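Local coordinates for thin, isoform D (Drosophila melanogaster, PDB 6XG7), which probably transfers ubiquitin to target proteins and binds zinc through its RING part, and carries the NHL-repeat beta-propeller, a protein-binding region, described here, at residues 71-74 against 75-79; 146-149 against 150-154; 259-262 against 263-267; 155-159 against 160-164; 202-205 against 206-209. All blocks are in the same frame, centred on the assembly; numbering follows the deposited sequence.

In the fold
All five contacts are turns or tight hairpins in the blades of one NHL-repeat beta-propeller. Contacts 1 and 3 each close a hairpin on a type I turn next to a cross-strand Phe pair, but the polar residue opening the turn differs; their centres lie about 30 Å apart. Contact 2 opens strand 153-157 and contact 4 continues it. Contacts 4 and 5 repeat one Asp-Asn-Arg arrangement in successive repeats, centres about 12 Å apart, and touch through Val163 CG2 and Val202 CG2 at 3.9 Å. In contact 2 a sulfate lies about 4 Å from the Thr146 side chain and a tetraethylene glycol about 4 Å from that of Thr147, both probably from the crystallisation liquor.

Contact 1 of 5, residues 71-74 against 75-79; sequences VFDS and NGIFV
Phe72 and Phe78 meet where two strands run into the turn between them. The rings form a T-shaped pair, the edge of Phe78 directed at the face of Phe72. Their centroids are 5.8 Å apart and their planes stand at 83°. Phe72 CE2 touches Phe78 CB at 4.0 Å. Next to this pair, Phe72 CD2 lies 3.4 Å from Gly76 O.

The tight part continues at Asp73, here through hydrogen bonds. Its carboxylate folds over the turn because CG sits between the backbone N and the carbonyl carbon (chi1 72°). OD1 then accepts two backbone bonds, from Asn75 N at 2.9 Å and Ile77 N at 3.0 Å. The two donors come from opposite faces of the carboxylate, which pins it in rotation. The backbone here forms a type I beta turn from Asp73 to Gly76, closed by Gly76 N on Asp73 O. At the angles of Gly76 a CB would jam against the carbonyl O of Asn75.

The outer side of the turn is looser and wet. One water donates a hydrogen bond to Asp73 OD2 at 2.7 Å and accepts from Asn75 ND2. A second links Ser74 OG to Asn75 OD1, so the Asn75 amide is tied to the turn through solvent. The exposed Ile77 was modelled in two conformers.

Away from the turn, Val79 N bonds Val71 O at 2.8 Å. Strand 68-72 lies between strands 58-63 and 78-85 in its sheet. Phe72 packs on Ile59 and Val61 of strand 58-63, and Phe78 touches Pro42.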
loop_
_atom_site.group_PDB
_atom_site.type_symbol
_atom_site.label_atom_id
_atom_site.label_comp_id
_atom_site.label_asym_id
_atom_site.label_seq_id
_atom_site.Cartn_x
_atom_site.Cartn_y
_atom_site.Cartn_z
ATOM N N VAL A 71 14.382 -5.051 -2.218
ATOM C CA VAL A 71 14.611 -3.696 -2.696
ATOM C C VAL A 71 15.335 -3.769 -4.026
ATOM O O VAL A 71 16.345 -4.470 -4.157
ATOM C CB VAL A 71 15.419 -2.875 -1.681
ATOM C CG1 VAL A 71 15.624 -1.463 -2.209
ATOM C CG2 VAL A 71 14.729 -2.878 -0.301
ATOM N N PHE A 72 14.804 -3.043 -4.998
ATOM C CA PHE A 72 15.330 -2.940 -6.348
ATOM C C PHE A 72 15.627 -1.474 -6.644
ATOM O O PHE A 72 15.071 -0.563 -6.013
ATOM C CB PHE A 72 14.301 -3.464 -7.356
ATOM C CG PHE A 72 13.836 -4.871 -7.080
ATOM C CD1 PHE A 72 12.878 -5.133 -6.113
ATOM C CD2 PHE A 72 14.363 -5.935 -7.786
ATOM C CE1 PHE A 72 12.478 -6.423 -5.853
ATOM C CE2 PHE A 72 13.951 -7.227 -7.530
ATOM C CZ PHE A 72 13.018 -7.468 -6.565
ATOM N N ASP A 73 16.507 -1.246 -7.613
ATOM C CA ASP A 73 16.714 0.108 -8.106
ATOM C C ASP A 73 15.560 0.525 -9.019
ATOM O O ASP A 73 14.598 -0.216 -9.246
ATOM C CB ASP A 73 18.097 0.258 -8.733
ATOM C CG ASP A 73 18.253 -0.436 -10.079
ATOM O OD1 ASP A 73 17.270 -0.814 -10.740
ATOM O OD2 ASP A 73 19.427 -0.557 -10.500
ATOM N N SER A 74 15.636 1.763 -9.511
ATOM C CA SER A 74 14.545 2.320 -10.304
ATOM C C SER A 74 14.356 1.624 -11.647
ATOM O O SER A 74 13.314 1.825 -12.281
ATOM C CB SER A 74 14.746 3.819 -10.497
ATOM O OG SER A 74 16.001 4.059 -11.114
ATOM N N ASN A 75 15.301 0.788 -12.069
ATOM C CA ASN A 75 15.145 -0.044 -13.257
ATOM C C ASN A 75 14.667 -1.452 -12.937
ATOM O O ASN A 75 14.621 -2.297 -13.832
ATOM C CB ASN A 75 16.461 -0.101 -14.037
ATOM C CG ASN A 75 16.800 1.215 -14.653
ATOM O OD1 ASN A 75 15.926 1.913 -15.175
ATOM N ND2 ASN A 75 18.068 1.584 -14.589
ATOM N N GLY A 76 14.331 -1.736 -11.689
ATOM C CA GLY A 76 13.890 -3.068 -11.354
ATOM C C GLY A 76 14.999 -4.063 -11.137
ATOM O O GLY A 76 14.725 -5.263 -11.128
ATOM N N ILE A 77 16.233 -3.607 -10.940
ATOM C CA ILE A 77 17.386 -4.481 -10.725
ATOM C C ILE A 77 17.544 -4.718 -9.230
ATOM O O ILE A 77 17.544 -3.763 -8.438
ATOM C CB ILE A 77 18.666 -3.852 -11.303
ATOM C CG1 ILE A 77 18.441 -3.375 -12.733
ATOM C CG2 ILE A 77 19.818 -4.864 -11.266
ATOM C CD1 ILE A 77 17.963 -4.464 -13.653
ATOM N N PHE A 78 17.694 -5.977 -8.844
ATOM C CA PHE A 78 17.783 -6.323 -7.431
ATOM C C PHE A 78 18.976 -5.645 -6.770
ATOM O O PHE A 78 20.090 -5.627 -7.313
ATOM C CB PHE A 78 17.899 -7.836 -7.301
ATOM C CG PHE A 78 18.037 -8.306 -5.886
ATOM C CD1 PHE A 78 16.921 -8.547 -5.110
ATOM C CD2 PHE A 78 19.285 -8.481 -5.316
ATOM C CE1 PHE A 78 17.051 -8.985 -3.796
ATOM C CE2 PHE A 78 19.433 -8.905 -4.011
ATOM C CZ PHE A 78 18.309 -9.160 -3.242
ATOM N N VAL A 79 18.736 -5.103 -5.570
ATOM C CA VAL A 79 19.756 -4.453 -4.756
ATOM C C VAL A 79 20.002 -5.204 -3.451
ATOM O O VAL A 79 21.142 -5.555 -3.136
ATOM C CB VAL A 79 19.404 -2.972 -4.477
ATOM C CG1 VAL A 79 20.339 -2.387 -3.407
ATOM C CG2 VAL A 79 19.431 -2.151 -5.780
HETATM O O HOH W 1 20.220 0.094 -12.994
HETATM O O HOH W 2 15.695 4.274 -13.876
#

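Contact 2 of 5, residues 146-149 against 150-154; sequences TTDA and LGFIY
Asp148 and Tyr154 carry the side-chain hydrogen bonding of this hairpin. Tyr154 OH donates to Asp148 OD2 at 2.7 Å, meeting the oxygen on its anti side, somewhat out of the carboxylate plane. The ring approaches with its edge, and the two planes are 68° apart. The other oxygen, OD1, takes two backbone donors: Leu150 N and Phe152 N, each at 3.0 Å. They arrive from opposite faces of the carboxylate. Three bonds therefore fix this one group, which reaches back over the turn with CG wedged between its own N and carbonyl carbon (chi1 69°).

Backbone bonds form the ladder. Thr146 and Tyr154 are an antiparallel hydrogen-bonded pair, with Tyr154 N on Thr146 O at 2.9 Å and Thr146 N on Tyr154 O. Asp148 N bonds Phe152 O nearer the turn. A type I beta turn runs from Asp148 to Gly151, closed by Gly151 N on Asp148 O.

Apolar contacts are few and light. Thr146 CG2 rests 4.0 Å from Tyr154 CB on one face of the sheet. On the other face Thr147 CG2 and Ile153 CG1 lie side by side at 4.2 Å.

A ring carbon also meets a carboxylate oxygen: Phe152 CD2 lies 3.5 Å from Asp148 OD2, which approaches the ring obliquely.

The hairpin joins strands 142-147 and 153-157. Thr146 and Tyr154 lean on Ile192 and Val194 of strand 185-194. Thr147 and Ile153 touch Ile107 of strand 106-110, and the backbone of Ile153 is bonded to Phe166.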
loop_
_atom_site.group_PDB
_atom_site.type_symbol
_atom_site.label_atom_id
_atom_site.label_comp_id
_atom_site.label_asym_id
_atom_site.label_seq_id
_atom_site.Cartn_x
_atom_site.Cartn_y
_atom_site.Cartn_z
ATOM N N THR A 146 1.546 3.444 6.129
ATOM C CA THR A 146 2.153 4.593 5.474
ATOM C C THR A 146 2.617 5.580 6.538
ATOM O O THR A 146 2.359 5.404 7.734
ATOM C CB THR A 146 1.189 5.231 4.463
ATOM O OG1 THR A 146 1.917 6.117 3.601
ATOM C CG2 THR A 146 0.067 5.986 5.180
ATOM N N THR A 147 3.311 6.621 6.092
ATOM C CA THR A 147 3.838 7.641 6.988
ATOM C C THR A 147 3.586 9.026 6.407
ATOM O O THR A 147 3.376 9.193 5.204
ATOM C CB THR A 147 5.348 7.470 7.270
ATOM O OG1 THR A 147 6.121 7.830 6.115
ATOM C CG2 THR A 147 5.661 6.049 7.710
ATOM N N ASP A 148 3.609 10.022 7.280
ATOM C CA ASP A 148 3.474 11.413 6.861
ATOM C C ASP A 148 4.809 12.158 6.956
ATOM O O ASP A 148 5.848 11.593 7.321
ATOM C CB ASP A 148 2.334 12.109 7.605
ATOM C CG ASP A 148 2.616 12.337 9.081
ATOM O OD1 ASP A 148 3.773 12.231 9.515
ATOM O OD2 ASP A 148 1.653 12.653 9.813
ATOM N N ALA A 149 4.769 13.452 6.602
ATOM C CA ALA A 149 5.981 14.271 6.555
ATOM C C ALA A 149 6.673 14.388 7.905
ATOM O O ALA A 149 7.871 14.677 7.950
ATOM C CB ALA A 149 5.668 15.680 6.034
ATOM N N LEU A 150 5.950 14.193 9.002
ATOM C CA LEU A 150 6.520 14.273 10.339
ATOM C C LEU A 150 6.950 12.918 10.872
ATOM O O LEU A 150 7.517 12.845 11.965
ATOM C CB LEU A 150 5.513 14.926 11.288
ATOM C CG LEU A 150 5.167 16.364 10.891
ATOM C CD1 LEU A 150 4.162 16.960 11.855
ATOM C CD2 LEU A 150 6.425 17.210 10.826
ATOM N N GLY A 151 6.694 11.848 10.132
ATOM C CA GLY A 151 7.081 10.529 10.567
ATOM C C GLY A 151 6.026 9.753 11.325
ATOM O O GLY A 151 6.306 8.637 11.775
ATOM N N PHE A 152 4.828 10.291 11.495
ATOM C CA PHE A 152 3.771 9.479 12.078
ATOM C C PHE A 152 3.474 8.284 11.174
ATOM O O PHE A 152 3.540 8.373 9.937
ATOM C CB PHE A 152 2.504 10.296 12.296
ATOM C CG PHE A 152 2.630 11.341 13.383
ATOM C CD1 PHE A 152 2.418 11.028 14.721
ATOM C CD2 PHE A 152 2.952 12.652 13.058
ATOM C CE1 PHE A 152 2.533 12.012 15.715
ATOM C CE2 PHE A 152 3.063 13.623 14.037
ATOM C CZ PHE A 152 2.854 13.299 15.363
ATOM N N ILE A 153 3.111 7.174 11.812
ATOM C CA ILE A 153 2.802 5.908 11.155
ATOM C C ILE A 153 1.294 5.672 11.209
ATOM O O ILE A 153 0.677 5.748 12.278
ATOM C CB ILE A 153 3.565 4.749 11.826
ATOM C CG1 ILE A 153 5.069 4.948 11.711
ATOM C CG2 ILE A 153 3.159 3.419 11.221
ATOM C CD1 ILE A 153 5.880 3.991 12.574
ATOM N N TYR A 154 0.704 5.363 10.060
ATOM C CA TYR A 154 -0.725 5.116 9.934
ATOM C C TYR A 154 -0.910 3.685 9.450
ATOM O O TYR A 154 -0.341 3.307 8.418
ATOM C CB TYR A 154 -1.362 6.076 8.914
ATOM C CG TYR A 154 -1.221 7.551 9.230
ATOM C CD1 TYR A 154 0.004 8.198 9.103
ATOM C CD2 TYR A 154 -2.307 8.295 9.663
ATOM C CE1 TYR A 154 0.151 9.529 9.397
ATOM C CE2 TYR A 154 -2.170 9.636 9.972
ATOM C CZ TYR A 154 -0.940 10.246 9.827
ATOM O OH TYR A 154 -0.826 11.590 10.133
#

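Contact 3 of 5, residues 259-262 against 263-267; sequences IFNP and DGSFL
Phe260 CE2 lies at the edge of the Phe266 ring, near its plane, and also meets Phe266 CB at 4.2 Å. The Phe260 ring is itself approached obliquely, by Gly264 O at 3.3 Å from CD2 and by Phe266 CA. The third flat group is the Asn261 amide. Its CG lies anti to the carbonyl carbon (chi1 -61°), which brings ND2 to Ser265 OG. ND2 donates to that oxygen at 2.9 Å, a fairly straight bond (161° at the hydrogen) with the acceptor in the amide plane. ND2 also donates to a water that bonds Phe266 O. The oxygen, OD1, lies against Leu267 CD1 at 3.7 Å.

Ser265 OG passes the chain of bonds on. It donates to Asp263 OD1 at 2.8 Å, using the syn lone pair of the carboxylate. Ser265 N reaches the same oxygen from the anti side, at 2.9 Å, which makes an Asx turn. With an alanine in place of Asn261 the amide is gone, and Ser265 OG and the water on Phe266 O would probably each lose a donor.

The backbone pairs the strands: Asn261 N bonds Ser265 O, and Leu267 N bonds Ile259 O. Leu267 CD2 packs on Ile259 CG2, and both side chains touch Tyr25 of helix 21-26. Gly264 ends a type I beta turn begun by Asn261. The whole is a tight beta hairpin joining strands 256-260 and 266-273 of the NHL propeller.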
loop_
_atom_site.group_PDB
_atom_site.type_symbol
_atom_site.label_atom_id
_atom_site.label_comp_id
_atom_site.label_asym_id
_atom_site.label_seq_id
_atom_site.Cartn_x
_atom_site.Cartn_y
_atom_site.Cartn_z
ATOM N N ILE A 259 -6.913 6.267 -11.835
ATOM C CA ILE A 259 -6.263 7.490 -11.389
ATOM C C ILE A 259 -7.332 8.555 -11.252
ATOM O O ILE A 259 -8.193 8.691 -12.129
ATOM C CB ILE A 259 -5.195 7.957 -12.399
ATOM C CG1 ILE A 259 -4.265 6.799 -12.767
ATOM C CG2 ILE A 259 -4.420 9.162 -11.834
ATOM C CD1 ILE A 259 -3.222 7.173 -13.844
ATOM N N PHE A 260 -7.256 9.327 -10.164
ATOM C CA PHE A 260 -8.198 10.395 -9.861
ATOM C C PHE A 260 -7.441 11.697 -9.683
ATOM O O PHE A 260 -6.316 11.705 -9.163
ATOM C CB PHE A 260 -8.973 10.068 -8.576
ATOM C CG PHE A 260 -9.797 8.831 -8.710
ATOM C CD1 PHE A 260 -9.228 7.584 -8.510
ATOM C CD2 PHE A 260 -11.121 8.909 -9.113
ATOM C CE1 PHE A 260 -9.964 6.439 -8.687
ATOM C CE2 PHE A 260 -11.863 7.765 -9.303
ATOM C CZ PHE A 260 -11.281 6.522 -9.098
ATOM N N ASN A 261 -8.060 12.790 -10.125
ATOM C CA ASN A 261 -7.556 14.111 -9.820
ATOM C C ASN A 261 -7.612 14.342 -8.312
ATOM O O ASN A 261 -8.318 13.627 -7.600
ATOM C CB ASN A 261 -8.415 15.148 -10.527
ATOM C CG ASN A 261 -8.386 14.982 -12.024
ATOM O OD1 ASN A 261 -7.326 15.088 -12.642
ATOM N ND2 ASN A 261 -9.544 14.705 -12.620
ATOM N N PRO A 262 -6.885 15.344 -7.802
ATOM C CA PRO A 262 -6.872 15.547 -6.345
ATOM C C PRO A 262 -8.246 15.794 -5.753
ATOM O O PRO A 262 -8.468 15.445 -4.587
ATOM C CB PRO A 262 -5.916 16.733 -6.149
ATOM C CG PRO A 262 -5.009 16.654 -7.324
ATOM C CD PRO A 262 -5.892 16.198 -8.472
ATOM N N ASP A 263 -9.183 16.343 -6.527
ATOM C CA ASP A 263 -10.542 16.558 -6.038
ATOM C C ASP A 263 -11.406 15.296 -6.067
ATOM O O ASP A 263 -12.607 15.384 -5.789
ATOM C CB ASP A 263 -11.231 17.693 -6.802
ATOM C CG ASP A 263 -11.472 17.377 -8.264
ATOM O OD1 ASP A 263 -11.294 16.218 -8.677
ATOM O OD2 ASP A 263 -11.867 18.311 -9.007
ATOM N N GLY A 264 -10.831 14.140 -6.388
ATOM C CA GLY A 264 -11.564 12.894 -6.399
ATOM C C GLY A 264 -12.248 12.547 -7.703
ATOM O O GLY A 264 -12.842 11.465 -7.802
ATOM N N SER A 265 -12.191 13.415 -8.708
ATOM C CA SER A 265 -12.853 13.108 -9.966
ATOM C C SER A 265 -11.992 12.164 -10.799
ATOM O O SER A 265 -10.761 12.204 -10.751
ATOM C CB SER A 265 -13.172 14.389 -10.745
ATOM O OG SER A 265 -12.012 15.110 -11.108
ATOM N N PHE A 266 -12.664 11.311 -11.570
ATOM C CA PHE A 266 -11.985 10.310 -12.381
ATOM C C PHE A 266 -11.139 10.968 -13.459
ATOM O O PHE A 266 -11.585 11.901 -14.130
ATOM C CB PHE A 266 -13.025 9.407 -13.045
ATOM C CG PHE A 266 -12.437 8.427 -14.017
ATOM C CD1 PHE A 266 -11.899 7.216 -13.586
ATOM C CD2 PHE A 266 -12.426 8.713 -15.377
ATOM C CE1 PHE A 266 -11.365 6.315 -14.483
ATOM C CE2 PHE A 266 -11.873 7.809 -16.282
ATOM C CZ PHE A 266 -11.340 6.609 -15.824
ATOM N N LEU A 267 -9.924 10.445 -13.639
ATOM C CA LEU A 267 -9.015 10.884 -14.691
ATOM C C LEU A 267 -8.746 9.809 -15.735
ATOM O O LEU A 267 -8.877 10.065 -16.930
ATOM C CB LEU A 267 -7.691 11.378 -14.093
ATOM C CG LEU A 267 -6.666 11.916 -15.098
ATOM C CD1 LEU A 267 -7.202 13.152 -15.826
ATOM C CD2 LEU A 267 -5.333 12.207 -14.424
HETATM O O HOH W 3 -10.680 14.574 -15.383
#

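Contact 4 of 5, residues 155-159 against 160-164; sequences VCDKE and NHRVQ
Asp157, opposite His161 and Arg162, marks a G1 beta bulge at the tip of the hairpin of strands 153-157 and 162-166. Its carboxylate is the hub of the contact. OD2 accepts three bonds: Arg162 NE at 2.8 Å, Asn160 ND2 at 2.9 Å and Gln164 NE2 at 3.0 Å. Arg162 comes on the anti side, in a salt bridge, with OD2 at the edge of its guanidinium. Asn160 comes on the syn side, with the acceptor in its amide plane. Gln164, the most bent of the three, arrives from above the carboxylate plane. Arg162 NH2 adds a weak fourth bond.

The Asp157 carboxylate is placed by a side chain whose CG stands opposite the backbone N (chi1 -177°). Arg162 runs alongside it, extended from CG to NE. OD1 is bonded to Asn140 N. Gln164 OE1 takes its strongest bond from Gly137 N, and NE2 is shared with Lys138 O. Replacing Asp157 with an alanine would probably leave the buried Arg162 without its counter-charge and Asn160 ND2 and Gln164 NE2 each without one acceptor.

In the backbone, Asp157 N bonds Arg162 O at 2.9 Å, and His161 N bonds Lys158 O. On the partly exposed side, Lys158 NZ and Glu159 OE2 form a salt bridge. Asp, Asn, Arg and Gln recur at this spacing in the repeats of this chain, mostly with the His, as is characteristic of NHL repeats.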
loop_
_atom_site.group_PDB
_atom_site.type_symbol
_atom_site.label_atom_id
_atom_site.label_comp_id
_atom_site.label_asym_id
_atom_site.label_seq_id
_atom_site.Cartn_x
_atom_site.Cartn_y
_atom_site.Cartn_z
ATOM N N VAL A 155 -1.706 2.907 10.182
ATOM C CA VAL A 155 -1.853 1.473 9.966
ATOM C C VAL A 155 -3.314 1.135 9.705
ATOM O O VAL A 155 -4.196 1.514 10.481
ATOM C CB VAL A 155 -1.385 0.670 11.194
ATOM C CG1 VAL A 155 -1.561 -0.843 10.949
ATOM C CG2 VAL A 155 0.032 0.996 11.541
ATOM N N CYS A 156 -3.526 0.456 8.620
ATOM C CA CYS A 156 -4.861 -0.233 8.401
ATOM C C CYS A 156 -5.002 -1.575 9.183
ATOM O O CYS A 156 -4.294 -2.567 8.952
ATOM C CB CYS A 156 -5.050 -0.594 6.935
ATOM S SG CYS A 156 -5.459 0.779 5.907
ATOM N N ASP A 157 -5.779 -1.498 10.238
ATOM C CA ASP A 157 -5.913 -2.599 11.195
ATOM C C ASP A 157 -7.152 -3.359 10.741
ATOM O O ASP A 157 -8.271 -3.090 11.181
ATOM C CB ASP A 157 -6.068 -1.979 12.581
ATOM C CG ASP A 157 -6.152 -2.994 13.681
ATOM O OD1 ASP A 157 -6.036 -4.200 13.393
ATOM O OD2 ASP A 157 -6.330 -2.555 14.840
ATOM N N LYS A 158 -6.936 -4.302 9.821
ATOM C CA LYS A 158 -7.994 -4.733 8.909
ATOM C C LYS A 158 -9.192 -5.309 9.654
ATOM O O LYS A 158 -10.332 -4.888 9.427
ATOM C CB LYS A 158 -7.432 -5.752 7.917
ATOM C CG LYS A 158 -8.468 -6.233 6.926
ATOM C CD LYS A 158 -7.865 -7.140 5.879
ATOM C CE LYS A 158 -7.627 -8.556 6.379
ATOM N NZ LYS A 158 -8.868 -9.397 6.430
ATOM N N GLU A 159 -8.968 -6.304 10.508
ATOM C CA GLU A 159 -10.101 -6.965 11.153
ATOM C C GLU A 159 -10.635 -6.192 12.350
ATOM O O GLU A 159 -11.653 -6.593 12.914
ATOM C CB GLU A 159 -9.771 -8.419 11.496
ATOM C CG GLU A 159 -9.778 -9.318 10.276
ATOM C CD GLU A 159 -11.070 -9.225 9.503
ATOM O OE1 GLU A 159 -12.140 -9.425 10.117
ATOM O OE2 GLU A 159 -10.999 -8.891 8.296
ATOM N N ASN A 160 -9.998 -5.090 12.738
ATOM C CA ASN A 160 -10.602 -4.169 13.690
ATOM C C ASN A 160 -11.292 -2.996 13.001
ATOM O O ASN A 160 -11.775 -2.087 13.679
ATOM C CB ASN A 160 -9.563 -3.670 14.695
ATOM C CG ASN A 160 -9.105 -4.752 15.652
ATOM O OD1 ASN A 160 -9.836 -5.696 15.958
ATOM N ND2 ASN A 160 -7.877 -4.622 16.124
ATOM N N HIS A 161 -11.352 -3.003 11.668
ATOM C CA HIS A 161 -12.090 -2.021 10.869
ATOM C C HIS A 161 -11.722 -0.586 11.247
ATOM O O HIS A 161 -12.561 0.303 11.376
ATOM C CB HIS A 161 -13.590 -2.298 10.926
ATOM C CG HIS A 161 -13.926 -3.722 10.602
ATOM N ND1 HIS A 161 -13.716 -4.269 9.352
ATOM C CD2 HIS A 161 -14.414 -4.723 11.373
ATOM C CE1 HIS A 161 -14.082 -5.537 9.363
ATOM N NE2 HIS A 161 -14.504 -5.840 10.579
ATOM N N ARG A 162 -10.419 -0.348 11.366
ATOM C CA ARG A 162 -9.963 0.950 11.829
ATOM C C ARG A 162 -8.575 1.264 11.299
ATOM O O ARG A 162 -7.827 0.385 10.859
ATOM C CB ARG A 162 -9.959 1.018 13.358
ATOM C CG ARG A 162 -8.917 0.111 14.003
ATOM C CD ARG A 162 -9.133 0.013 15.490
ATOM N NE ARG A 162 -8.132 -0.808 16.149
ATOM C CZ ARG A 162 -8.144 -1.040 17.456
ATOM N NH1 ARG A 162 -9.082 -0.474 18.207
ATOM N NH2 ARG A 162 -7.219 -1.781 18.028
ATOM N N VAL A 163 -8.234 2.540 11.393
ATOM C CA VAL A 163 -6.887 3.047 11.209
ATOM C C VAL A 163 -6.365 3.427 12.580
ATOM O O VAL A 163 -7.066 4.083 13.356
ATOM C CB VAL A 163 -6.903 4.272 10.275
ATOM C CG1 VAL A 163 -5.536 4.907 10.198
ATOM C CG2 VAL A 163 -7.378 3.879 8.900
ATOM N N GLN A 164 -5.129 3.052 12.870
ATOM C CA GLN A 164 -4.449 3.499 14.073
ATOM C C GLN A 164 -3.229 4.319 13.678
ATOM O O GLN A 164 -2.569 4.055 12.666
ATOM C CB GLN A 164 -4.019 2.338 14.962
ATOM C CG GLN A 164 -5.143 1.524 15.541
ATOM C CD GLN A 164 -4.653 0.619 16.642
ATOM O OE1 GLN A 164 -4.278 1.087 17.716
ATOM N NE2 GLN A 164 -4.601 -0.676 16.368
#

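Contact 5 of 5, residues 202-205 against 206-209; sequences VSDS and NNHR
Asp204 and Arg209 face each other as an antiparallel hydrogen-bonded pair. Asp204 N bonds Arg209 O at 2.9 Å. The chain between them turns through a short 3-10 segment, where Asn207 N bonds Asp204 O and His208 N bonds Ser205 O, both at 3.0 Å. His208 and Arg209 together oppose Asp204, which makes a G1 beta bulge.

The side chains meet at Asp204 OD2. Arg209 grips it side-on with two nitrogens, NE at 2.8 Å and NH2 at 3.2 Å, in a salt bridge. The oxygen lies close to the guanidinium plane. Arg209 CG sits between its N and carbonyl carbon (chi1 67°), and the chain then extends to NE alongside Asp204. Asn207 ND2 is the third donor, at 2.8 Å, nearly straight (172°) and on the syn side. The amide stands almost square to the carboxylate, the planes 88° apart. Three donors share one oxygen; OD1 bonds Glu187 N.

The rest of the loop is anchored outward. Ser205 OG is bonded to Pro236 O and His190 ND1, and His208 ND1 to Phe235 N. Asn207 OD1 accepts from Arg181 NE. The Asp-Asn-Arg cluster, on a 3-10 turn and G1 bulge between neighbouring strands, is characteristic of an NHL propeller blade.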
loop_
_atom_site.group_PDB
_atom_site.type_symbol
_atom_site.label_atom_id
_atom_site.label_comp_id
_atom_site.label_asym_id
_atom_site.label_seq_id
_atom_site.Cartn_x
_atom_site.Cartn_y
_atom_site.Cartn_z
ATOM N N VAL A 202 -8.015 5.829 2.453
ATOM C CA VAL A 202 -8.148 4.436 2.876
ATOM C C VAL A 202 -8.947 3.657 1.840
ATOM O O VAL A 202 -10.042 4.078 1.452
ATOM C CB VAL A 202 -8.832 4.342 4.255
ATOM C CG1 VAL A 202 -8.979 2.873 4.677
ATOM C CG2 VAL A 202 -8.062 5.168 5.293
ATOM N N SER A 203 -8.410 2.519 1.397
ATOM C CA SER A 203 -9.188 1.634 0.529
ATOM C C SER A 203 -10.090 0.782 1.410
ATOM O O SER A 203 -9.632 -0.078 2.166
ATOM C CB SER A 203 -8.342 0.769 -0.399
ATOM O OG SER A 203 -7.467 -0.075 0.317
ATOM N N ASP A 204 -11.386 1.050 1.318
ATOM C CA ASP A 204 -12.406 0.438 2.159
ATOM C C ASP A 204 -12.978 -0.729 1.363
ATOM O O ASP A 204 -14.044 -0.645 0.757
ATOM C CB ASP A 204 -13.445 1.498 2.494
ATOM C CG ASP A 204 -14.486 1.014 3.479
ATOM O OD1 ASP A 204 -14.309 -0.099 4.023
ATOM O OD2 ASP A 204 -15.487 1.743 3.691
ATOM N N SER A 205 -12.222 -1.834 1.356
ATOM C CA SER A 205 -12.351 -2.826 0.292
ATOM C C SER A 205 -13.760 -3.393 0.174
ATOM O O SER A 205 -14.316 -3.453 -0.928
ATOM C CB SER A 205 -11.321 -3.929 0.485
ATOM O OG SER A 205 -10.035 -3.347 0.579
ATOM N N ASN A 206 -14.348 -3.845 1.281
ATOM C CA ASN A 206 -15.631 -4.533 1.177
ATOM C C ASN A 206 -16.795 -3.567 1.030
ATOM O O ASN A 206 -17.927 -4.022 0.827
ATOM C CB ASN A 206 -15.855 -5.489 2.357
ATOM C CG ASN A 206 -15.185 -6.834 2.154
ATOM O OD1 ASN A 206 -14.363 -7.013 1.257
ATOM N ND2 ASN A 206 -15.562 -7.795 2.971
ATOM N N ASN A 207 -16.548 -2.263 1.110
ATOM C CA ASN A 207 -17.525 -1.258 0.720
ATOM C C ASN A 207 -17.257 -0.678 -0.667
ATOM O O ASN A 207 -17.939 0.269 -1.080
ATOM C CB ASN A 207 -17.556 -0.150 1.760
ATOM C CG ASN A 207 -18.137 -0.607 3.077
ATOM O OD1 ASN A 207 -19.053 -1.445 3.125
ATOM N ND2 ASN A 207 -17.609 -0.063 4.163
ATOM N N HIS A 208 -16.281 -1.217 -1.398
ATOM C CA HIS A 208 -16.052 -0.850 -2.798
ATOM C C HIS A 208 -15.865 0.653 -2.967
ATOM O O HIS A 208 -16.360 1.264 -3.917
ATOM C CB HIS A 208 -17.177 -1.382 -3.688
ATOM C CG HIS A 208 -17.448 -2.826 -3.469
ATOM N ND1 HIS A 208 -16.523 -3.805 -3.762
ATOM C CD2 HIS A 208 -18.535 -3.463 -2.979
ATOM C CE1 HIS A 208 -17.027 -4.985 -3.455
ATOM N NE2 HIS A 208 -18.249 -4.806 -2.982
ATOM N N ARG A 209 -15.114 1.254 -2.053
ATOM C CA ARG A 209 -14.946 2.695 -2.071
ATOM C C ARG A 209 -13.617 3.066 -1.428
ATOM O O ARG A 209 -13.004 2.277 -0.707
ATOM C CB ARG A 209 -16.107 3.405 -1.349
ATOM C CG ARG A 209 -16.129 3.136 0.156
ATOM C CD ARG A 209 -17.369 3.635 0.839
ATOM N NE ARG A 209 -17.293 3.353 2.269
ATOM C CZ ARG A 209 -18.251 3.651 3.134
ATOM N NH1 ARG A 209 -19.343 4.271 2.727
ATOM N NH2 ARG A 209 -18.106 3.343 4.404
#